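Local coordinates for carbohydrate binding protein (Flavobacterium johnsoniae, PDB 3HZB) that binds calcium through a betagamma-crystallin domain and, as part of a longer protein, probably takes part in carbohydrate binding, at residues D55-A60 with S81-A86. Sequence-based numbering, arbitrary orientation.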
loop_
_atom_site.group_PDB
_atom_site.type_symbol
_atom_site.label_atom_id
_atom_site.label_comp_id
_atom_site.label_asym_id
_atom_site.label_seq_id
_atom_site.Cartn_x
_atom_site.Cartn_y
_atom_site.Cartn_z
ATOM N N ASP B 55 -8.754 -22.372 7.677
ATOM C CA ASP B 55 -10.034 -21.974 7.105
ATOM C C ASP B 55 -10.978 -21.581 8.239
ATOM O O ASP B 55 -10.733 -21.894 9.404
ATOM C CB ASP B 55 -10.633 -23.131 6.294
ATOM C CG ASP B 55 -11.834 -22.712 5.459
ATOM O OD1 ASP B 55 -12.076 -21.498 5.311
ATOM O OD2 ASP B 55 -12.531 -23.607 4.931
ATOM N N ASN B 56 -12.046 -20.878 7.888
ATOM C CA ASN B 56 -13.034 -20.452 8.861
ATOM C C ASN B 56 -12.436 -19.616 9.986
ATOM O O ASN B 56 -12.873 -19.691 11.139
ATOM C CB ASN B 56 -13.761 -21.678 9.413
ATOM C CG ASN B 56 -14.413 -22.491 8.315
ATOM O OD1 ASN B 56 -15.136 -21.946 7.479
ATOM N ND2 ASN B 56 -14.159 -23.795 8.304
ATOM N N PHE B 57 -11.422 -18.830 9.629
ATOM C CA PHE B 57 -10.762 -17.913 10.547
ATOM C C PHE B 57 -10.134 -18.587 11.762
ATOM O O PHE B 57 -10.131 -18.038 12.870
ATOM C CB PHE B 57 -11.782 -16.846 10.949
ATOM C CG PHE B 57 -12.695 -16.458 9.814
ATOM C CD1 PHE B 57 -14.067 -16.670 9.896
ATOM C CD2 PHE B 57 -12.165 -15.967 8.620
ATOM C CE1 PHE B 57 -14.900 -16.408 8.804
ATOM C CE2 PHE B 57 -12.988 -15.703 7.526
ATOM C CZ PHE B 57 -14.359 -15.926 7.617
ATOM N N GLY B 58 -9.588 -19.779 11.541
ATOM C CA GLY B 58 -8.954 -20.513 12.619
ATOM C C GLY B 58 -7.446 -20.371 12.598
ATOM O O GLY B 58 -6.878 -19.896 11.613
ATOM N N GLY B 59 -6.795 -20.777 13.685
ATOM C CA GLY B 59 -5.347 -20.688 13.763
ATOM C C GLY B 59 -4.802 -19.284 13.976
ATOM O O GLY B 59 -5.546 -18.356 14.303
ATOM N N ALA B 60 -3.496 -19.131 13.779
ATOM C CA ALA B 60 -2.825 -17.846 13.951
ATOM C C ALA B 60 -3.341 -16.777 12.988
ATOM O O ALA B 60 -3.880 -17.089 11.925
ATOM C CB ALA B 60 -1.323 -18.025 13.770
ATOM N N SER B 81 -7.958 -18.293 5.057
ATOM C CA SER B 81 -9.157 -17.479 5.201
ATOM C C SER B 81 -8.738 -16.054 5.529
ATOM O O SER B 81 -7.654 -15.820 6.075
ATOM C CB SER B 81 -10.116 -18.046 6.264
ATOM O OG SER B 81 -9.520 -18.144 7.538
ATOM N N ILE B 82 -9.595 -15.105 5.175
ATOM C CA ILE B 82 -9.305 -13.693 5.377
ATOM C C ILE B 82 -10.544 -12.900 5.746
ATOM O O ILE B 82 -11.657 -13.232 5.335
ATOM C CB ILE B 82 -8.752 -13.064 4.077
ATOM C CG1 ILE B 82 -7.499 -13.808 3.623
ATOM C CG2 ILE B 82 -8.463 -11.588 4.287
ATOM C CD1 ILE B 82 -6.995 -13.361 2.264
ATOM N N ARG B 83 -10.336 -11.843 6.524
ATOM C CA ARG B 83 -11.413 -10.955 6.914
ATOM C C ARG B 83 -10.918 -9.546 6.638
ATOM O O ARG B 83 -9.807 -9.177 7.028
ATOM C CB ARG B 83 -11.767 -11.129 8.393
ATOM C CG ARG B 83 -12.403 -12.480 8.703
ATOM C CD ARG B 83 -12.732 -12.603 10.171
ATOM N NE ARG B 83 -13.686 -11.586 10.597
ATOM C CZ ARG B 83 -13.554 -10.869 11.708
ATOM N NH1 ARG B 83 -12.502 -11.062 12.496
ATOM N NH2 ARG B 83 -14.473 -9.963 12.029
ATOM N N VAL B 84 -11.739 -8.781 5.929
ATOM C CA VAL B 84 -11.418 -7.411 5.575
ATOM C C VAL B 84 -12.265 -6.509 6.462
ATOM O O VAL B 84 -13.485 -6.659 6.519
ATOM C CB VAL B 84 -11.751 -7.137 4.091
ATOM C CG1 VAL B 84 -11.405 -5.702 3.734
ATOM C CG2 VAL B 84 -10.976 -8.106 3.199
ATOM N N ILE B 85 -11.609 -5.587 7.160
ATOM C CA ILE B 85 -12.293 -4.663 8.057
ATOM C C ILE B 85 -11.792 -3.232 7.865
ATOM O O ILE B 85 -10.751 -3.001 7.257
ATOM C CB ILE B 85 -12.066 -5.053 9.536
ATOM C CG1 ILE B 85 -10.580 -4.935 9.883
ATOM C CG2 ILE B 85 -12.564 -6.469 9.785
ATOM C CD1 ILE B 85 -10.265 -5.242 11.332
ATOM N N ALA B 86 -12.543 -2.271 8.390
ATOM C CA ALA B 86 -12.151 -0.875 8.276
ATOM C C ALA B 86 -10.890 -0.637 9.099
ATOM O O ALA B 86 -10.636 -1.340 10.080
ATOM C CB ALA B 86 -13.277 0.026 8.771
#
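S81 and R83 meet F57 where the folded hairpin of a betagamma-crystallin Greek key lies against strand 81-86. The hairpin joins strands 47-52 and 60-64. It carries the family signature of an aromatic, four residues, a second aromatic, one residue and a glycine, here Y52, F57 and G59.

The hydroxyl of S81 makes the polar contact. S81 OG accepts a hydrogen bond from F57 N at 2.9 Å, well bent at 139°. With chi1 at 59° OG is close to both the N and the C of its own backbone, and it faces the hairpin. It also bonds to the carbonyl of D54, so two backbone groups of the hairpin hold this buried hydroxyl.

The F57 ring packs on the R83 stem. R83 CG lies 3.5 Å from F57 CE2. R83 CD makes a CH-pi contact over the same ring, 4.0 Å from its centroid and displaced toward the rim. The two side chains cross at about a right angle. With the bend at chi3 of R83 (61°) the guanidinium stands off above the ring face, where NE makes a salt bridge with D22 and NH1 a hydrogen bond to Y52 OH. Y52 also meets F57 edge-to-face.

Further out, N56 and F57 both have left-handed backbone angles, and G58 N bonds back to D55 O at 3.2 Å, closing the turn. S81 follows S80, a calcium ligand, and is the last serine of the calcium-binding NDKVSS sequence. D55 OD1 accepts from L25 N and, at 2.7 Å, from N56 N, which approaches from above the carboxylate plane.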